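Local atomic coordinates of translation initiation factor 6 (Methanocaldococcus jannaschii, PDB entry 1G61), a protein that binds to the 50S ribosomal subunit and prevents it from joining the 30S subunit to form the 70S initiation complex. Residues 152-163 against 194-204; 16-27 against 57-67. One frame throughout, in Å; residues are numbered along the deposited sequence.

Both interactions line the middle of the ring-like alpha/beta fold and repeat one scheme: a backbone carbonyl takes two N-H groups of a turn or helix start, aliphatic side chains pack between edge strands of different sheets, and a threonine ST turn ends the strip with a water. Interaction 2 is buried and joins the sheets ending in strands 20-21 and 64-65. Interaction 1, partly buried, joins strand 154-156 to strand 200-202, whose sheet also holds strands 4-7 and 207-210. Lys159 and Ser204 share a water at the Thr157 end of interaction 1; waters likewise lie between Thr22, Glu24 and the 66-67 backbone in interaction 2. The two meet through Ser204 OG to Glu23 OE1 and Gly16 N to Ala198 O.

Interaction 1. Residues 152-163 against 194-204; sequences SNAVVTNKGCLT and TSVGACIIANS
Val155 faces Ile200 and Ala202 where strands 154-156 and 200-202, edges of two separate sheets, run nearly parallel at 14° with their axes 7.2 Å apart, too far for direct strand pairing. Val155 CG1, anti to the backbone N (chi1 175°), reaches toward Ala202 CB, while CG2 packs against Ile200 CB at 3.8 Å, the side chains crossing at about a right angle. Leu162, on the neighbouring strand of the hairpin, brings CD2 to 3.7 Å from Ile200 CD1 and also onto Val196 CB. Val196 CG2 turns to the hairpin backbone, 3.6 Å from Leu162 O. Helix 215-225 covers this apolar strip, with Ile221 on both Leu162 and Ile200.

At one end Ser152 O lies over the turn at 195-198 and accepts two weak bonds, from Gly197 N at 2.8 Å and from Ala198 N. Gly197 has no side chain, which lets its CA approach Ala154 O to 3.3 Å. Beside it, Asn153 OD1 and Thr194 OG1 share a water, while Asn153 ND2 is held by Thr149 O.

At the other end Thr157 turns its two branches to different tasks. CG2 lies against Ala202, 3.7 Å from its CB; OG1 accepts from Lys159 N and Gly160 N in an ST turn and ST motif, and a water joins it to Asn203 O. The extended Lys159 chain carries NZ to Gly226 O and to a second water, which donates to Ser204 O.

The join couples an apolar middle to polar ends, one held by weak bonds to Ser152 O and a water, the other by waters, and ties the 154-163 hairpin to the sheet where N-terminal strand 4-7 pairs with strand 207-210, consistent with ring closure.

Interaction 2. Residues 16-27 against 57-67; sequences GVLALTTEEITL and SLVGSLSVANK
Val17 O hangs over the start of helix 59-62, accepting a weak bond from Gly60 N and a second from Ser61 N at 3.2 Å, the latter donor standing above the carbonyl plane. Gly60 brings its CA to both Gly16 O and Ala19 O in two CA-H...O contacts, where a CB would clash. Val17 and Leu58 lie side by side, CG1 of Val17 3.7 Å from CD2 of Leu58, and both Val17 methyls rest on Ser61 OG, whose polar partner is Asn109.

Leu20 holds CG between its backbone N and carbonyl carbon (chi1 66°), and its branches divide: CD2 settles 3.3 Å from Ser63 O, while CD1 meets Ala65 CB at 3.8 Å. On the neighbouring strand, Leu27 CB meets Val59 CG1 at 3.5 Å, the side chains crossing at about a right angle. Val59 CB also covers Leu18 O, a buried carbonyl with no polar partner.

Thr22 sets CG2 anti to its carbonyl carbon, against Ala65 CB at 3.6 Å, leaving OG1 to accept from Glu24 N and Ile25 N in an ST turn and ST motif and to bind a water next to Asn66 O. A valine here would probably leave those two N-H groups and the water without their shared oxygen, loosening the turn. The Glu24 carboxylate flanks Lys67 CG, with OE2 6.5 Å from NZ.

The seam joins the 20-28 hairpin to helix 59-62 and edge strand 64-65 by aliphatic packing and a shared carbonyl; the Thr22 turn and its water make the polar end, and the Glu24-Lys67 pair, no salt bridge, probably adds only long-range attraction.

Interaction 1. Residues 152-163 against 194-204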
loop_
_atom_site.group_PDB
_atom_site.type_symbol
_atom_site.label_atom_id
_atom_site.label_comp_id
_atom_site.label_asym_id
_atom_site.label_seq_id
_atom_site.Cartn_x
_atom_site.Cartn_y
_atom_site.Cartn_z
ATOM N N SER A 152 -2.295 5.983 -4.655
ATOM C CA SER A 152 -2.922 5.338 -5.803
ATOM C C SER A 152 -1.947 5.272 -6.980
ATOM O O SER A 152 -2.121 4.413 -7.837
ATOM C CB SER A 152 -4.147 6.108 -6.271
ATOM O OG SER A 152 -5.154 6.168 -5.254
ATOM N N ASN A 153 -0.966 6.185 -7.027
ATOM C CA ASN A 153 -0.178 6.351 -8.228
ATOM C C ASN A 153 1.244 5.838 -8.131
ATOM O O ASN A 153 2.072 6.096 -9.017
ATOM C CB ASN A 153 -0.261 7.843 -8.655
ATOM C CG ASN A 153 -1.620 8.051 -9.281
ATOM O OD1 ASN A 153 -1.825 7.591 -10.413
ATOM N ND2 ASN A 153 -2.521 8.725 -8.568
ATOM N N ALA A 154 1.525 5.022 -7.119
ATOM C CA ALA A 154 2.818 4.356 -7.019
ATOM C C ALA A 154 2.694 3.186 -6.053
ATOM O O ALA A 154 1.734 3.134 -5.301
ATOM C CB ALA A 154 3.903 5.322 -6.523
ATOM N N VAL A 155 3.651 2.287 -6.157
ATOM C CA VAL A 155 3.841 1.157 -5.271
ATOM C C VAL A 155 5.240 1.304 -4.700
ATOM O O VAL A 155 6.204 1.567 -5.446
ATOM C CB VAL A 155 3.748 -0.181 -6.034
ATOM C CG1 VAL A 155 4.073 -1.377 -5.133
ATOM C CG2 VAL A 155 2.390 -0.355 -6.661
ATOM N N VAL A 156 5.380 1.133 -3.389
ATOM C CA VAL A 156 6.692 1.233 -2.772
ATOM C C VAL A 156 6.863 0.113 -1.757
ATOM O O VAL A 156 5.916 -0.253 -1.055
ATOM C CB VAL A 156 6.983 2.617 -2.154
ATOM C CG1 VAL A 156 6.161 2.904 -0.910
ATOM C CG2 VAL A 156 8.489 2.730 -1.884
ATOM N N THR A 157 8.086 -0.424 -1.748
ATOM C CA THR A 157 8.462 -1.439 -0.780
ATOM C C THR A 157 9.823 -1.022 -0.214
ATOM O O THR A 157 10.397 0.023 -0.631
ATOM C CB THR A 157 8.577 -2.845 -1.361
ATOM O OG1 THR A 157 9.812 -2.915 -2.118
ATOM C CG2 THR A 157 7.396 -3.153 -2.291
ATOM N N ASN A 158 10.379 -1.744 0.718
ATOM C CA ASN A 158 11.729 -1.486 1.206
ATOM C C ASN A 158 12.796 -1.704 0.137
ATOM O O ASN A 158 13.920 -1.200 0.310
ATOM C CB ASN A 158 12.031 -2.363 2.429
ATOM C CG ASN A 158 11.178 -1.958 3.615
ATOM O OD1 ASN A 158 10.799 -0.781 3.749
ATOM N ND2 ASN A 158 10.868 -2.922 4.470
ATOM N N LYS A 159 12.442 -2.422 -0.927
ATOM C CA LYS A 159 13.437 -2.764 -1.949
ATOM C C LYS A 159 13.301 -1.922 -3.184
ATOM O O LYS A 159 14.288 -1.651 -3.882
ATOM C CB LYS A 159 13.271 -4.259 -2.317
ATOM C CG LYS A 159 14.389 -4.780 -3.186
ATOM C CD LYS A 159 14.280 -6.296 -3.386
ATOM C CE LYS A 159 15.609 -6.868 -3.893
ATOM N NZ LYS A 159 15.465 -8.338 -4.098
ATOM N N GLY A 160 12.078 -1.527 -3.588
ATOM C CA GLY A 160 11.942 -0.804 -4.837
ATOM C C GLY A 160 10.652 0.020 -4.876
ATOM O O GLY A 160 9.881 0.100 -3.928
ATOM N N CYS A 161 10.450 0.652 -6.044
ATOM C CA CYS A 161 9.318 1.562 -6.198
ATOM C C CYS A 161 8.893 1.568 -7.672
ATOM O O CYS A 161 9.772 1.679 -8.542
ATOM C CB CYS A 161 9.763 2.961 -5.731
ATOM S SG CYS A 161 8.540 4.260 -5.984
ATOM N N LEU A 162 7.614 1.448 -7.890
ATOM C CA LEU A 162 7.040 1.576 -9.234
ATOM C C LEU A 162 6.108 2.782 -9.283
ATOM O O LEU A 162 5.214 2.858 -8.432
ATOM C CB LEU A 162 6.288 0.305 -9.635
ATOM C CG LEU A 162 5.536 0.349 -10.969
ATOM C CD1 LEU A 162 6.538 0.189 -12.126
ATOM C CD2 LEU A 162 4.448 -0.721 -11.019
ATOM N N THR A 163 6.298 3.690 -10.238
ATOM C CA THR A 163 5.422 4.850 -10.308
ATOM C C THR A 163 4.567 4.854 -11.570
ATOM O O THR A 163 4.892 4.172 -12.540
ATOM C CB THR A 163 6.205 6.182 -10.268
ATOM O OG1 THR A 163 6.880 6.370 -11.526
ATOM C CG2 THR A 163 7.272 6.146 -9.181
ATOM N N THR A 194 -2.823 3.606 -15.095
ATOM C CA THR A 194 -1.644 4.390 -14.660
ATOM C C THR A 194 -1.535 4.463 -13.142
ATOM O O THR A 194 -0.453 4.704 -12.612
ATOM C CB THR A 194 -1.701 5.824 -15.224
ATOM O OG1 THR A 194 -2.971 6.398 -14.873
ATOM C CG2 THR A 194 -1.608 5.802 -16.744
ATOM N N SER A 195 -2.656 4.267 -12.447
ATOM C CA SER A 195 -2.669 4.346 -10.983
ATOM C C SER A 195 -2.198 2.999 -10.462
ATOM O O SER A 195 -2.967 2.146 -10.014
ATOM C CB SER A 195 -4.075 4.757 -10.535
ATOM O OG SER A 195 -5.082 4.075 -11.268
ATOM N N VAL A 196 -0.877 2.768 -10.522
ATOM C CA VAL A 196 -0.398 1.404 -10.259
ATOM C C VAL A 196 -0.594 1.018 -8.824
ATOM O O VAL A 196 -0.688 -0.193 -8.524
ATOM C CB VAL A 196 1.097 1.296 -10.668
ATOM C CG1 VAL A 196 1.186 1.450 -12.198
ATOM C CG2 VAL A 196 1.974 2.278 -9.942
ATOM N N GLY A 197 -0.684 1.972 -7.901
ATOM C CA GLY A 197 -0.954 1.656 -6.498
ATOM C C GLY A 197 -2.351 1.047 -6.325
ATOM O O GLY A 197 -2.580 0.304 -5.377
ATOM N N ALA A 198 -3.278 1.301 -7.218
ATOM C CA ALA A 198 -4.604 0.690 -7.159
ATOM C C ALA A 198 -4.545 -0.747 -7.644
ATOM O O ALA A 198 -5.523 -1.477 -7.419
ATOM C CB ALA A 198 -5.603 1.480 -8.015
ATOM N N CYS A 199 -3.459 -1.196 -8.260
ATOM C CA CYS A 199 -3.429 -2.467 -8.994
ATOM C C CYS A 199 -2.520 -3.526 -8.386
ATOM O O CYS A 199 -2.552 -4.685 -8.839
ATOM C CB CYS A 199 -2.904 -2.224 -10.433
ATOM S SG CYS A 199 -3.935 -1.075 -11.384
ATOM N N ILE A 200 -1.706 -3.177 -7.414
ATOM C CA ILE A 200 -0.611 -4.040 -6.951
ATOM C C ILE A 200 -0.414 -3.859 -5.447
ATOM O O ILE A 200 -0.473 -2.745 -4.950
ATOM C CB ILE A 200 0.705 -3.617 -7.605
ATOM C CG1 ILE A 200 0.679 -3.742 -9.145
ATOM C CG2 ILE A 200 1.882 -4.393 -7.016
ATOM C CD1 ILE A 200 1.821 -3.052 -9.833
ATOM N N ILE A 201 -0.188 -4.955 -4.749
ATOM C CA ILE A 201 0.395 -4.859 -3.399
ATOM C C ILE A 201 1.710 -5.633 -3.426
ATOM O O ILE A 201 1.860 -6.666 -4.097
ATOM C CB ILE A 201 -0.557 -5.362 -2.302
ATOM C CG1 ILE A 201 -0.902 -6.848 -2.478
ATOM C CG2 ILE A 201 -1.822 -4.511 -2.234
ATOM C CD1 ILE A 201 -1.725 -7.447 -1.357
ATOM N N ALA A 202 2.700 -5.140 -2.726
ATOM C CA ALA A 202 4.016 -5.752 -2.754
ATOM C C ALA A 202 4.808 -5.452 -1.469
ATOM O O ALA A 202 4.591 -4.432 -0.814
ATOM C CB ALA A 202 4.820 -5.183 -3.924
ATOM N N ASN A 203 5.733 -6.338 -1.195
ATOM C CA ASN A 203 6.761 -6.081 -0.184
ATOM C C ASN A 203 8.096 -6.561 -0.770
ATOM O O ASN A 203 8.201 -6.806 -1.972
ATOM C CB ASN A 203 6.400 -6.669 1.186
ATOM C CG ASN A 203 6.276 -8.165 1.161
ATOM O OD1 ASN A 203 6.839 -8.830 0.270
ATOM N ND2 ASN A 203 5.562 -8.770 2.133
ATOM N N SER A 204 9.139 -6.650 0.073
ATOM C CA SER A 204 10.459 -7.021 -0.451
ATOM C C SER A 204 10.513 -8.482 -0.877
ATOM O O SER A 204 11.518 -8.871 -1.512
ATOM C CB SER A 204 11.548 -6.738 0.602
ATOM O OG SER A 204 11.437 -7.707 1.646
HETATM O O HOH W 1 -3.483 7.791 -12.603
HETATM O O HOH W 2 9.960 -5.149 -3.505
HETATM O O HOH W 3 14.624 -8.915 -1.775
#

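Interaction 2. Residues 16-27 against 57-67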
loop_
_atom_site.group_PDB
_atom_site.type_symbol
_atom_site.label_atom_id
_atom_site.label_comp_id
_atom_site.label_asym_id
_atom_site.label_seq_id
_atom_site.Cartn_x
_atom_site.Cartn_y
_atom_site.Cartn_z
ATOM N N GLY A 16 -4.954 -3.169 -5.148
ATOM C CA GLY A 16 -4.442 -2.152 -4.234
ATOM C C GLY A 16 -5.534 -1.315 -3.568
ATOM O O GLY A 16 -5.300 -0.716 -2.512
ATOM N N VAL A 17 -6.739 -1.235 -4.185
ATOM C CA VAL A 17 -7.863 -0.588 -3.480
ATOM C C VAL A 17 -8.384 -1.474 -2.374
ATOM O O VAL A 17 -8.897 -1.034 -1.350
ATOM C CB VAL A 17 -8.966 -0.305 -4.503
ATOM C CG1 VAL A 17 -10.333 0.028 -3.903
ATOM C CG2 VAL A 17 -8.506 0.860 -5.395
ATOM N N LEU A 18 -8.279 -2.798 -2.588
ATOM C CA LEU A 18 -8.875 -3.771 -1.707
ATOM C C LEU A 18 -7.965 -4.301 -0.597
ATOM O O LEU A 18 -8.432 -5.042 0.269
ATOM C CB LEU A 18 -9.319 -4.996 -2.555
ATOM C CG LEU A 18 -10.461 -4.720 -3.552
ATOM C CD1 LEU A 18 -10.683 -5.970 -4.392
ATOM C CD2 LEU A 18 -11.751 -4.363 -2.806
ATOM N N ALA A 19 -6.680 -3.975 -0.610
ATOM C CA ALA A 19 -5.728 -4.598 0.287
ATOM C C ALA A 19 -4.493 -3.764 0.481
ATOM O O ALA A 19 -4.194 -2.918 -0.338
ATOM C CB ALA A 19 -5.255 -5.927 -0.332
ATOM N N LEU A 20 -3.797 -4.023 1.590
ATOM C CA LEU A 20 -2.484 -3.402 1.790
ATOM C C LEU A 20 -1.569 -4.480 2.381
ATOM O O LEU A 20 -2.041 -5.439 3.049
ATOM C CB LEU A 20 -2.491 -2.155 2.629
ATOM C CG LEU A 20 -2.880 -2.271 4.103
ATOM C CD1 LEU A 20 -1.763 -2.665 5.061
ATOM C CD2 LEU A 20 -3.340 -0.887 4.559
ATOM N N THR A 21 -0.270 -4.305 2.264
ATOM C CA THR A 21 0.693 -5.178 2.925
ATOM C C THR A 21 1.898 -4.406 3.471
ATOM O O THR A 21 2.252 -3.323 2.987
ATOM C CB THR A 21 1.196 -6.247 1.912
ATOM O OG1 THR A 21 1.837 -7.325 2.639
ATOM C CG2 THR A 21 2.137 -5.716 0.848
ATOM N N THR A 22 2.505 -5.020 4.477
ATOM C CA THR A 22 3.821 -4.632 4.952
ATOM C C THR A 22 4.718 -5.862 4.754
ATOM O O THR A 22 4.330 -6.820 4.058
ATOM C CB THR A 22 3.796 -4.164 6.408
ATOM O OG1 THR A 22 3.588 -5.283 7.267
ATOM C CG2 THR A 22 2.672 -3.164 6.599
ATOM N N GLU A 23 5.919 -5.834 5.352
ATOM C CA GLU A 23 6.740 -7.053 5.401
ATOM C C GLU A 23 6.092 -8.102 6.303
ATOM O O GLU A 23 6.416 -9.290 6.111
ATOM C CB GLU A 23 8.157 -6.796 5.914
ATOM C CG GLU A 23 8.945 -5.796 5.068
ATOM C CD GLU A 23 9.258 -6.355 3.702
ATOM O OE1 GLU A 23 9.632 -7.548 3.581
ATOM O OE2 GLU A 23 9.152 -5.606 2.705
ATOM N N GLU A 24 5.232 -7.723 7.240
ATOM C CA GLU A 24 4.752 -8.670 8.262
ATOM C C GLU A 24 3.287 -9.004 8.153
ATOM O O GLU A 24 2.886 -10.152 8.466
ATOM C CB GLU A 24 5.070 -8.155 9.673
ATOM C CG GLU A 24 6.566 -7.991 9.938
ATOM C CD GLU A 24 7.302 -6.738 9.491
ATOM O OE1 GLU A 24 6.711 -5.623 9.217
ATOM O OE2 GLU A 24 8.584 -6.787 9.394
ATOM N N ILE A 25 2.461 -8.052 7.716
ATOM C CA ILE A 25 1.004 -8.294 7.698
ATOM C C ILE A 25 0.413 -7.894 6.360
ATOM O O ILE A 25 0.952 -7.050 5.661
ATOM C CB ILE A 25 0.268 -7.495 8.802
ATOM C CG1 ILE A 25 0.239 -5.967 8.614
ATOM C CG2 ILE A 25 0.792 -7.926 10.174
ATOM C CD1 ILE A 25 -0.559 -5.222 9.680
ATOM N N THR A 26 -0.720 -8.470 6.014
ATOM C CA THR A 26 -1.522 -8.084 4.896
ATOM C C THR A 26 -2.974 -7.977 5.319
ATOM O O THR A 26 -3.445 -8.890 5.985
ATOM C CB THR A 26 -1.404 -9.126 3.753
ATOM O OG1 THR A 26 0.000 -9.318 3.450
ATOM C CG2 THR A 26 -2.158 -8.621 2.540
ATOM N N LEU A 27 -3.617 -6.869 4.977
ATOM C CA LEU A 27 -5.039 -6.676 5.274
ATOM C C LEU A 27 -5.815 -6.911 3.994
ATOM O O LEU A 27 -5.440 -6.349 2.954
ATOM C CB LEU A 27 -5.332 -5.281 5.836
ATOM C CG LEU A 27 -4.501 -4.818 7.045
ATOM C CD1 LEU A 27 -5.141 -3.577 7.649
ATOM C CD2 LEU A 27 -4.371 -5.829 8.143
ATOM N N SER A 57 -14.954 -2.803 2.310
ATOM C CA SER A 57 -13.864 -3.663 1.861
ATOM C C SER A 57 -12.729 -2.927 1.167
ATOM O O SER A 57 -11.789 -3.587 0.698
ATOM C CB SER A 57 -14.391 -4.828 0.990
ATOM O OG SER A 57 -15.258 -4.242 0.016
ATOM N N LEU A 58 -12.788 -1.604 1.095
ATOM C CA LEU A 58 -11.759 -0.829 0.349
ATOM C C LEU A 58 -10.557 -0.544 1.244
ATOM O O LEU A 58 -10.102 0.593 1.446
ATOM C CB LEU A 58 -12.317 0.472 -0.172
ATOM C CG LEU A 58 -13.610 0.359 -0.971
ATOM C CD1 LEU A 58 -13.951 1.791 -1.453
ATOM C CD2 LEU A 58 -13.550 -0.612 -2.118
ATOM N N VAL A 59 -9.990 -1.643 1.792
ATOM C CA VAL A 59 -8.962 -1.534 2.840
ATOM C C VAL A 59 -7.711 -0.813 2.377
ATOM O O VAL A 59 -7.096 -0.007 3.112
ATOM C CB VAL A 59 -8.594 -2.977 3.322
ATOM C CG1 VAL A 59 -7.365 -2.895 4.195
ATOM C CG2 VAL A 59 -9.815 -3.582 3.992
ATOM N N GLY A 60 -7.292 -1.037 1.125
ATOM C CA GLY A 60 -6.090 -0.442 0.570
ATOM C C GLY A 60 -6.238 1.046 0.302
ATOM O O GLY A 60 -5.266 1.801 0.302
ATOM N N SER A 61 -7.496 1.494 0.055
ATOM C CA SER A 61 -7.754 2.899 -0.134
ATOM C C SER A 61 -7.900 3.663 1.183
ATOM O O SER A 61 -7.645 4.870 1.203
ATOM C CB SER A 61 -9.010 3.135 -0.982
ATOM O OG SER A 61 -8.704 2.828 -2.353
ATOM N N LEU A 62 -8.319 2.944 2.221
ATOM C CA LEU A 62 -8.662 3.631 3.468
ATOM C C LEU A 62 -7.568 3.607 4.516
ATOM O O LEU A 62 -7.632 4.367 5.481
ATOM C CB LEU A 62 -9.910 2.978 4.087
ATOM C CG LEU A 62 -11.224 3.196 3.324
ATOM C CD1 LEU A 62 -12.286 2.282 3.940
ATOM C CD2 LEU A 62 -11.559 4.672 3.438
ATOM N N SER A 63 -6.564 2.754 4.380
ATOM C CA SER A 63 -5.585 2.552 5.452
ATOM C C SER A 63 -4.194 2.441 4.866
ATOM O O SER A 63 -4.045 2.202 3.664
ATOM C CB SER A 63 -6.002 1.287 6.218
ATOM O OG SER A 63 -5.020 1.028 7.203
ATOM N N VAL A 64 -3.190 2.600 5.740
ATOM C CA VAL A 64 -1.759 2.569 5.443
ATOM C C VAL A 64 -1.036 1.860 6.554
ATOM O O VAL A 64 -1.433 2.027 7.720
ATOM C CB VAL A 64 -1.289 4.051 5.456
ATOM C CG1 VAL A 64 0.177 4.186 5.434
ATOM C CG2 VAL A 64 -1.927 4.793 4.287
ATOM N N ALA A 65 0.027 1.120 6.249
ATOM C CA ALA A 65 0.803 0.531 7.322
ATOM C C ALA A 65 2.249 0.330 6.907
ATOM O O ALA A 65 2.555 0.245 5.710
ATOM C CB ALA A 65 0.239 -0.820 7.777
ATOM N N ASN A 66 3.096 0.278 7.921
ATOM C CA ASN A 66 4.489 -0.128 7.660
ATOM C C ASN A 66 4.907 -0.968 8.872
ATOM O O ASN A 66 4.040 -1.458 9.623
ATOM C CB ASN A 66 5.392 1.046 7.335
ATOM C CG ASN A 66 5.724 1.951 8.500
ATOM O OD1 ASN A 66 5.185 1.752 9.613
ATOM N ND2 ASN A 66 6.620 2.926 8.261
ATOM N N LYS A 67 6.215 -1.178 9.063
ATOM C CA LYS A 67 6.645 -2.024 10.211
ATOM C C LYS A 67 6.289 -1.382 11.547
ATOM O O LYS A 67 6.136 -2.097 12.554
ATOM C CB LYS A 67 8.150 -2.218 10.179
ATOM C CG LYS A 67 8.655 -3.289 11.153
ATOM C CD LYS A 67 10.222 -3.324 11.203
ATOM C CE LYS A 67 10.728 -2.282 12.179
ATOM N NZ LYS A 67 12.226 -2.176 12.193
HETATM O O HOH W 4 3.641 -4.305 9.831
HETATM O O HOH W 5 5.503 -4.831 12.050
#